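Local coordinates for protein N-ACETYLMURAMOYL-L-ALANINE AMIDASE CwlV (Paenibacillus polymyxa, PDB 1JWQ) that is the zinc-binding catalytic domain of a probable N-acetylmuramoyl-L-alanine amidase, which would cut the amide bond between the glycan and peptide parts of bacterial peptidoglycan, at residues A[4-9]-A[32-37]; A[26-31]-A[154-159]; A[63-68]-A[127-132]. All coordinates share one frame; numbering follows the deposited sequence.

Contact 1 of 3, residues A[4-9]-A[32-37]; sequences VVIDAG and AMALKV
Ala34 drops its methyl group between two side chains of strand 2-8, Ile6 and Ala8, at the tightest part of this contact. Its CB lies 3.7 Å from Ile6 CG2 and 3.8 Å from Ala8 CB, and with alanine on both sides Ala8 and Ala34 bring their CA atoms to 5.7 Å. Strand and helix run nearly antiparallel, at 160°, with their axes 7.8 Å apart at closest approach, as expected for the helix of the beta-alpha-beta crossover formed by strand 2-8, helix 26-42 and strand 47-51. One turn further along the helix the fit is looser. There Val37 CG1 meets Ile6 CD1 at 4.1 Å, the two side chains crossing at a slant. Ile6 serves both places through separate branches: CG2, anti to the backbone N, reaches Ala34, while CG1 (chi1 -56°) carries CD1 to Val37. Leu51 of the neighbouring strand touches both Ile6 and Ala34. Away from the strand, partly exposed Lys36 reaches helix 158-176 and forms a salt bridge with Glu158. The pairing is thus wholly apolar, methyl against methyl, and its fit depends on side-chain shape, with the polar bonds of Asp7 and Lys36 made elsewhere.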
loop_
_atom_site.group_PDB
_atom_site.type_symbol
_atom_site.label_atom_id
_atom_site.label_comp_id
_atom_site.label_asym_id
_atom_site.label_seq_id
_atom_site.Cartn_x
_atom_site.Cartn_y
_atom_site.Cartn_z
ATOM N N VAL A 4 -7.177 -7.650 8.688
ATOM C CA VAL A 4 -6.505 -6.979 7.584
ATOM C C VAL A 4 -5.432 -6.060 8.147
ATOM O O VAL A 4 -5.733 -5.156 8.924
ATOM C CB VAL A 4 -7.500 -6.121 6.773
ATOM C CG1 VAL A 4 -6.775 -5.416 5.625
ATOM C CG2 VAL A 4 -8.624 -6.993 6.248
ATOM N N VAL A 5 -4.180 -6.289 7.766
ATOM C CA VAL A 5 -3.108 -5.434 8.253
ATOM C C VAL A 5 -2.658 -4.518 7.129
ATOM O O VAL A 5 -2.321 -4.974 6.040
ATOM C CB VAL A 5 -1.910 -6.263 8.778
ATOM C CG1 VAL A 5 -0.724 -5.344 9.084
ATOM C CG2 VAL A 5 -2.319 -7.006 10.041
ATOM N N ILE A 6 -2.700 -3.218 7.398
ATOM C CA ILE A 6 -2.295 -2.213 6.430
ATOM C C ILE A 6 -1.018 -1.599 6.964
ATOM O O ILE A 6 -0.980 -1.087 8.083
ATOM C CB ILE A 6 -3.351 -1.109 6.275
ATOM C CG1 ILE A 6 -4.700 -1.726 5.892
ATOM C CG2 ILE A 6 -2.890 -0.102 5.226
ATOM C CD1 ILE A 6 -4.717 -2.419 4.547
ATOM N N ASP A 7 0.020 -1.656 6.143
ATOM C CA ASP A 7 1.328 -1.158 6.510
ATOM C C ASP A 7 1.732 0.059 5.688
ATOM O O ASP A 7 1.982 -0.050 4.482
ATOM C CB ASP A 7 2.341 -2.290 6.323
ATOM C CG ASP A 7 3.758 -1.855 6.593
ATOM O OD1 ASP A 7 4.599 -1.990 5.681
ATOM O OD2 ASP A 7 4.023 -1.379 7.712
ATOM N N ALA A 8 1.775 1.218 6.340
ATOM C CA ALA A 8 2.182 2.457 5.683
ATOM C C ALA A 8 3.700 2.444 5.731
ATOM O O ALA A 8 4.291 2.569 6.799
ATOM C CB ALA A 8 1.641 3.664 6.444
ATOM N N GLY A 9 4.328 2.285 4.573
ATOM C CA GLY A 9 5.773 2.224 4.523
ATOM C C GLY A 9 6.512 3.387 5.153
ATOM O O GLY A 9 6.043 4.527 5.135
ATOM N N ALA A 32 -1.244 8.703 5.013
ATOM C CA ALA A 32 -2.524 9.262 4.591
ATOM C C ALA A 32 -3.361 8.199 3.882
ATOM O O ALA A 32 -4.574 8.104 4.088
ATOM C CB ALA A 32 -2.294 10.465 3.662
ATOM N N MET A 33 -2.708 7.395 3.048
ATOM C CA MET A 33 -3.401 6.339 2.318
ATOM C C MET A 33 -3.879 5.239 3.262
ATOM O O MET A 33 -5.022 4.796 3.177
ATOM C CB MET A 33 -2.482 5.730 1.252
ATOM C CG MET A 33 -2.201 6.655 0.081
ATOM S SD MET A 33 -3.725 7.181 -0.729
ATOM C CE MET A 33 -4.514 5.606 -0.998
ATOM N N ALA A 34 -2.997 4.802 4.156
ATOM C CA ALA A 34 -3.340 3.758 5.113
ATOM C C ALA A 34 -4.533 4.171 5.968
ATOM O O ALA A 34 -5.445 3.377 6.207
ATOM C CB ALA A 34 -2.137 3.443 6.002
ATOM N N LEU A 35 -4.534 5.417 6.424
ATOM C CA LEU A 35 -5.627 5.910 7.256
ATOM C C LEU A 35 -6.942 5.954 6.480
ATOM O O LEU A 35 -8.001 5.654 7.026
ATOM C CB LEU A 35 -5.292 7.301 7.801
ATOM C CG LEU A 35 -4.103 7.353 8.764
ATOM C CD1 LEU A 35 -3.873 8.781 9.213
ATOM C CD2 LEU A 35 -4.365 6.448 9.966
ATOM N N LYS A 36 -6.874 6.334 5.208
ATOM C CA LYS A 36 -8.078 6.393 4.384
ATOM C C LYS A 36 -8.623 4.992 4.123
ATOM O O LYS A 36 -9.834 4.771 4.172
ATOM C CB LYS A 36 -7.790 7.105 3.060
ATOM C CG LYS A 36 -7.671 8.615 3.185
ATOM C CD LYS A 36 -7.261 9.256 1.870
ATOM C CE LYS A 36 -7.095 10.771 2.005
ATOM N NZ LYS A 36 -8.382 11.434 2.349
ATOM N N VAL A 37 -7.733 4.043 3.850
ATOM C CA VAL A 37 -8.170 2.676 3.600
ATOM C C VAL A 37 -8.798 2.132 4.879
ATOM O O VAL A 37 -9.817 1.442 4.838
ATOM C CB VAL A 37 -6.984 1.783 3.156
ATOM C CG1 VAL A 37 -7.418 0.320 3.076
ATOM C CG2 VAL A 37 -6.481 2.243 1.798
#

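Contact 2 of 3, residues A[26-31]-A[154-159]; sequences EKTFNL and TLFDED. With ZN (zinc ion), chain B.
The helix that supplies a zinc ligand, 26-42, is backed here by the turn joining helices 149-155 and 158-176, and Phe29 lies at the centre of the contact. Leu155 sits over one face of its ring: CD2 is 4.0 Å from the ring centroid and 15° off the normal, a CH-pi contact, while CG packs 3.6 Å from Phe29 CE1. With CG anti to the backbone N (chi1 172°), the Phe29 ring extends from the helix toward Leu155. Phe156, the first residue to leave helical geometry after helix 149-155, sends its ring back to the first turn of helix 26-42. There its CZ approaches Phe29 CB obliquely at 3.7 Å, and Thr28 CB meets the ring edge near CE2. With an alanine at Phe29, Leu155 CG and CD2 would probably lose the ring they rest on and a gap would open there, though the CB that meets Phe156 would stay. In this open alpha-beta-alpha domain the same helical turn carries Glu26, whose OE1 binds the zinc ion at 2.0 Å; His10, His80 and two waters are the other ligands. Asn30 ND2 donates a straight bond (178°) to Glu26 OE1 from above the carboxylate plane, 3.2 Å away, consistent with a second-shell amide that steadies the metal ligand. The same ND2 also bonds to Gly9 O.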
loop_
_atom_site.group_PDB
_atom_site.type_symbol
_atom_site.label_atom_id
_atom_site.label_comp_id
_atom_site.label_asym_id
_atom_site.label_seq_id
_atom_site.Cartn_x
_atom_site.Cartn_y
_atom_site.Cartn_z
ATOM N N GLU A 26 7.503 10.448 1.085
ATOM C CA GLU A 26 6.710 9.252 0.830
ATOM C C GLU A 26 5.983 8.779 2.093
ATOM O O GLU A 26 4.834 8.342 2.027
ATOM C CB GLU A 26 7.610 8.126 0.315
ATOM C CG GLU A 26 6.886 6.802 0.121
ATOM C CD GLU A 26 7.835 5.643 -0.075
ATOM O OE1 GLU A 26 7.368 4.482 -0.041
ATOM O OE2 GLU A 26 9.049 5.890 -0.265
ATOM N N LYS A 27 6.654 8.857 3.242
ATOM C CA LYS A 27 6.050 8.411 4.496
ATOM C C LYS A 27 4.719 9.096 4.764
ATOM O O LYS A 27 3.796 8.493 5.318
ATOM C CB LYS A 27 6.998 8.656 5.681
ATOM C CG LYS A 27 7.293 10.121 5.978
ATOM C CD LYS A 27 8.022 10.273 7.313
ATOM C CE LYS A 27 8.229 11.743 7.677
ATOM N NZ LYS A 27 8.798 11.908 9.057
ATOM N N THR A 28 4.631 10.360 4.368
ATOM C CA THR A 28 3.427 11.162 4.552
ATOM C C THR A 28 2.304 10.598 3.688
ATOM O O THR A 28 1.173 10.435 4.146
ATOM C CB THR A 28 3.693 12.624 4.145
ATOM O OG1 THR A 28 4.871 13.090 4.815
ATOM C CG2 THR A 28 2.518 13.511 4.523
ATOM N N PHE A 29 2.627 10.314 2.431
ATOM C CA PHE A 29 1.659 9.744 1.505
ATOM C C PHE A 29 1.188 8.375 1.996
ATOM O O PHE A 29 -0.008 8.096 2.021
ATOM C CB PHE A 29 2.284 9.588 0.116
ATOM C CG PHE A 29 1.422 8.827 -0.858
ATOM C CD1 PHE A 29 0.327 9.430 -1.461
ATOM C CD2 PHE A 29 1.698 7.492 -1.152
ATOM C CE1 PHE A 29 -0.485 8.722 -2.345
ATOM C CE2 PHE A 29 0.894 6.775 -2.033
ATOM C CZ PHE A 29 -0.202 7.394 -2.632
ATOM N N ASN A 30 2.133 7.523 2.383
ATOM C CA ASN A 30 1.797 6.183 2.842
ATOM C C ASN A 30 0.830 6.179 4.015
ATOM O O ASN A 30 -0.122 5.401 4.041
ATOM C CB ASN A 30 3.066 5.409 3.221
ATOM C CG ASN A 30 3.996 5.198 2.033
ATOM O OD1 ASN A 30 3.573 5.283 0.879
ATOM N ND2 ASN A 30 5.265 4.907 2.312
ATOM N N LEU A 31 1.075 7.047 4.988
ATOM C CA LEU A 31 0.209 7.120 6.158
ATOM C C LEU A 31 -1.184 7.620 5.782
ATOM O O LEU A 31 -2.185 7.036 6.183
ATOM C CB LEU A 31 0.825 8.042 7.209
ATOM C CG LEU A 31 -0.004 8.226 8.483
ATOM C CD1 LEU A 31 -0.207 6.879 9.168
ATOM C CD2 LEU A 31 0.719 9.188 9.409
ATOM N N THR A 154 -0.173 14.636 -8.152
ATOM C CA THR A 154 -1.350 13.783 -8.182
ATOM C C THR A 154 -1.448 12.901 -6.940
ATOM O O THR A 154 -2.517 12.782 -6.345
ATOM C CB THR A 154 -1.343 12.887 -9.434
ATOM O OG1 THR A 154 -1.451 13.707 -10.605
ATOM C CG2 THR A 154 -2.500 11.904 -9.400
ATOM N N LEU A 155 -0.338 12.284 -6.544
ATOM C CA LEU A 155 -0.360 11.418 -5.370
ATOM C C LEU A 155 -0.733 12.178 -4.103
ATOM O O LEU A 155 -1.291 11.598 -3.171
ATOM C CB LEU A 155 0.989 10.710 -5.184
ATOM C CG LEU A 155 0.992 9.241 -5.639
ATOM C CD1 LEU A 155 0.744 9.168 -7.141
ATOM C CD2 LEU A 155 2.318 8.587 -5.282
ATOM N N PHE A 156 -0.432 13.473 -4.061
ATOM C CA PHE A 156 -0.781 14.259 -2.888
ATOM C C PHE A 156 -2.076 15.032 -3.065
ATOM O O PHE A 156 -2.372 15.951 -2.303
ATOM C CB PHE A 156 0.363 15.193 -2.493
ATOM C CG PHE A 156 1.458 14.498 -1.740
ATOM C CD1 PHE A 156 2.431 13.770 -2.412
ATOM C CD2 PHE A 156 1.473 14.511 -0.351
ATOM C CE1 PHE A 156 3.404 13.058 -1.710
ATOM C CE2 PHE A 156 2.441 13.803 0.362
ATOM C CZ PHE A 156 3.405 13.076 -0.319
ATOM N N ASP A 157 -2.849 14.644 -4.072
ATOM C CA ASP A 157 -4.142 15.264 -4.329
ATOM C C ASP A 157 -5.172 14.476 -3.523
ATOM O O ASP A 157 -5.240 13.250 -3.618
ATOM C CB ASP A 157 -4.479 15.207 -5.822
ATOM C CG ASP A 157 -5.868 15.745 -6.130
ATOM O OD1 ASP A 157 -6.858 14.999 -5.957
ATOM O OD2 ASP A 157 -5.971 16.919 -6.538
ATOM N N GLU A 158 -5.965 15.182 -2.725
ATOM C CA GLU A 158 -6.972 14.540 -1.889
ATOM C C GLU A 158 -7.953 13.635 -2.612
ATOM O O GLU A 158 -8.228 12.529 -2.149
ATOM C CB GLU A 158 -7.742 15.593 -1.088
ATOM C CG GLU A 158 -7.145 15.826 0.280
ATOM C CD GLU A 158 -7.066 14.541 1.082
ATOM O OE1 GLU A 158 -7.937 14.316 1.953
ATOM O OE2 GLU A 158 -6.135 13.749 0.827
ATOM N N ASP A 159 -8.485 14.094 -3.739
ATOM C CA ASP A 159 -9.445 13.290 -4.481
ATOM C C ASP A 159 -8.798 12.012 -4.998
ATOM O O ASP A 159 -9.404 10.943 -4.962
ATOM C CB ASP A 159 -10.041 14.096 -5.638
ATOM C CG ASP A 159 -10.771 15.335 -5.159
ATOM O OD1 ASP A 159 -11.473 15.249 -4.128
ATOM O OD2 ASP A 159 -10.654 16.393 -5.815
HETATM ZN ZN ZN B . 8.681 2.928 0.091
HETATM O O HOH W 1 8.896 2.804 -1.916
HETATM O O HOH W 2 10.242 1.305 0.001
#

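Contact 3 of 3, residues A[63-68]-A[127-132]; sequences QRVKVA and NFHVIR
Val65 points one of its two branches, CG2, at the short helix 129-132, where it meets His129 and Val130 together. It approaches the imidazole of His129 at the edge, in the plane of the ring, and lies 3.6 Å from His129 CD2 and 4.0 Å from NE2. The ring therefore offers its rim, not a face, to the methyl group, and the two side chains slant across each other. The same CG2 also rests 3.7 Å from Val130 CA, against the backbone of the short helix, and the Val65 and Val130 backbones come closest here, CA to CA, at 5.7 Å. Leaving with CG anti to its own N (chi1 -172°), His129 swings its ring toward helix 61-70, where it also touches Leu61.

Val130 uses CG1 for the second half of the contact. Arg64, extended from CG to NE, passes it obliquely, with CD 4.2 Å from Val130 CG1; only the aliphatic part of the arginine takes part. Its guanidinium group continues beyond Val130 to a salt bridge with Asp7 and bonds to the carbonyls of Ala8, His10 and Leu59. Val130 also packs on Phe76 and Ser78 of strand 75-82, so the short helix is wedged between helix 61-70 and the sheet. Behind the interface, Arg132 NH1 donates to Asn127 OD1 at 2.9 Å, linking the end of the short helix back to the loop before it. The chemistry is divided along Arg64: methylenes pack against valine, whereas the charged end is held by an aspartate and three carbonyls near zinc ligand His10.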
loop_
_atom_site.group_PDB
_atom_site.type_symbol
_atom_site.label_atom_id
_atom_site.label_comp_id
_atom_site.label_asym_id
_atom_site.label_seq_id
_atom_site.Cartn_x
_atom_site.Cartn_y
_atom_site.Cartn_z
ATOM N N GLN A 63 9.364 -5.678 12.555
ATOM C CA GLN A 63 8.272 -5.314 13.449
ATOM C C GLN A 63 6.927 -5.298 12.723
ATOM O O GLN A 63 5.915 -5.727 13.277
ATOM C CB GLN A 63 8.549 -3.946 14.084
ATOM N N ARG A 64 6.922 -4.798 11.490
ATOM C CA ARG A 64 5.698 -4.733 10.697
ATOM C C ARG A 64 5.202 -6.143 10.403
ATOM O O ARG A 64 4.000 -6.422 10.468
ATOM C CB ARG A 64 5.962 -3.988 9.386
ATOM C CG ARG A 64 6.438 -2.556 9.587
ATOM C CD ARG A 64 7.196 -2.038 8.378
ATOM N NE ARG A 64 7.834 -0.757 8.665
ATOM C CZ ARG A 64 7.269 0.429 8.465
ATOM N NH1 ARG A 64 6.040 0.511 7.968
ATOM N NH2 ARG A 64 7.936 1.537 8.763
ATOM N N VAL A 65 6.133 -7.033 10.072
ATOM C CA VAL A 65 5.781 -8.417 9.775
ATOM C C VAL A 65 5.276 -9.117 11.035
ATOM O O VAL A 65 4.274 -9.834 10.998
ATOM C CB VAL A 65 6.999 -9.205 9.222
ATOM C CG1 VAL A 65 6.663 -10.687 9.124
ATOM C CG2 VAL A 65 7.400 -8.658 7.862
ATOM N N LYS A 66 5.956 -8.888 12.153
ATOM C CA LYS A 66 5.572 -9.526 13.409
ATOM C C LYS A 66 4.118 -9.258 13.787
ATOM O O LYS A 66 3.420 -10.152 14.268
ATOM C CB LYS A 66 6.500 -9.083 14.542
ATOM C CG LYS A 66 6.269 -9.850 15.841
ATOM C CD LYS A 66 7.498 -9.824 16.742
ATOM C CE LYS A 66 7.884 -8.413 17.141
ATOM N NZ LYS A 66 9.079 -8.409 18.037
ATOM N N VAL A 67 3.658 -8.032 13.571
ATOM C CA VAL A 67 2.275 -7.692 13.881
ATOM C C VAL A 67 1.335 -8.568 13.062
ATOM O O VAL A 67 0.385 -9.148 13.588
ATOM C CB VAL A 67 1.968 -6.215 13.549
ATOM C CG1 VAL A 67 0.485 -5.932 13.756
ATOM C CG2 VAL A 67 2.812 -5.303 14.421
ATOM N N ALA A 68 1.601 -8.654 11.765
ATOM C CA ALA A 68 0.778 -9.455 10.876
ATOM C C ALA A 68 0.778 -10.917 11.303
ATOM O O ALA A 68 -0.272 -11.550 11.352
ATOM C CB ALA A 68 1.274 -9.323 9.437
ATOM N N ASN A 127 11.338 -8.798 -4.135
ATOM C CA ASN A 127 11.901 -9.417 -2.948
ATOM C C ASN A 127 11.987 -8.398 -1.822
ATOM O O ASN A 127 13.067 -7.936 -1.465
ATOM C CB ASN A 127 13.284 -10.000 -3.241
ATOM C CG ASN A 127 13.863 -10.733 -2.047
ATOM O OD1 ASN A 127 13.139 -11.406 -1.311
ATOM N ND2 ASN A 127 15.170 -10.617 -1.853
ATOM N N PHE A 128 10.829 -8.059 -1.265
ATOM C CA PHE A 128 10.742 -7.084 -0.184
ATOM C C PHE A 128 10.398 -7.796 1.117
ATOM O O PHE A 128 9.470 -8.602 1.170
ATOM C CB PHE A 128 9.677 -6.039 -0.523
ATOM C CG PHE A 128 9.885 -5.376 -1.861
ATOM C CD1 PHE A 128 8.811 -5.154 -2.715
ATOM C CD2 PHE A 128 11.159 -4.989 -2.273
ATOM C CE1 PHE A 128 8.995 -4.558 -3.960
ATOM C CE2 PHE A 128 11.355 -4.391 -3.520
ATOM C CZ PHE A 128 10.272 -4.177 -4.363
ATOM N N HIS A 129 11.150 -7.479 2.164
ATOM C CA HIS A 129 10.983 -8.092 3.475
ATOM C C HIS A 129 9.540 -8.286 3.936
ATOM O O HIS A 129 9.133 -9.398 4.257
ATOM C CB HIS A 129 11.745 -7.272 4.524
ATOM C CG HIS A 129 11.802 -7.915 5.876
ATOM N ND1 HIS A 129 12.989 -8.281 6.472
ATOM C CD2 HIS A 129 10.823 -8.257 6.746
ATOM C CE1 HIS A 129 12.739 -8.821 7.653
ATOM N NE2 HIS A 129 11.433 -8.818 7.843
ATOM N N VAL A 130 8.764 -7.209 3.971
ATOM C CA VAL A 130 7.392 -7.318 4.456
ATOM C C VAL A 130 6.472 -8.271 3.696
ATOM O O VAL A 130 5.523 -8.793 4.280
ATOM C CB VAL A 130 6.721 -5.923 4.565
ATOM C CG1 VAL A 130 7.541 -5.036 5.500
ATOM C CG2 VAL A 130 6.594 -5.285 3.199
ATOM N N ILE A 131 6.733 -8.516 2.413
ATOM C CA ILE A 131 5.880 -9.442 1.672
ATOM C C ILE A 131 6.533 -10.823 1.537
ATOM O O ILE A 131 5.900 -11.791 1.115
ATOM C CB ILE A 131 5.484 -8.876 0.269
ATOM C CG1 ILE A 131 6.723 -8.475 -0.542
ATOM C CG2 ILE A 131 4.583 -7.652 0.453
ATOM C CD1 ILE A 131 6.394 -8.032 -1.977
ATOM N N ARG A 132 7.801 -10.905 1.930
ATOM C CA ARG A 132 8.551 -12.156 1.875
ATOM C C ARG A 132 8.440 -12.944 3.176
ATOM O O ARG A 132 8.199 -14.151 3.162
ATOM C CB ARG A 132 10.032 -11.877 1.621
ATOM C CG ARG A 132 10.905 -13.121 1.725
ATOM C CD ARG A 132 12.378 -12.785 1.565
ATOM N NE ARG A 132 12.884 -11.982 2.675
ATOM C CZ ARG A 132 13.428 -10.775 2.540
ATOM N NH1 ARG A 132 13.538 -10.223 1.340
ATOM N NH2 ARG A 132 13.868 -10.122 3.606
#

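How the contacts relate
Contacts 1 and 2 share helix 26-42: contact 2 uses its first turns and contact 1 the turns that follow, their centres 11 Å apart. They also meet directly, where Ala8 CB packs against the backbone of Asn30 and Leu31. Contact 3 lies across the central mixed sheet, on helices 61-70 and 129-132; its centre is 14 Å from that of contact 1 and 22 Å from that of contact 2. Val5 packs on Ala68 where it meets strand 2-8. Along the chain, contacts 1 and 2 interlock, contact 3 follows contact 1 and is nested within contact 2. Together they join helices on both faces of the sheet to the region of the zinc site, within one amidase domain.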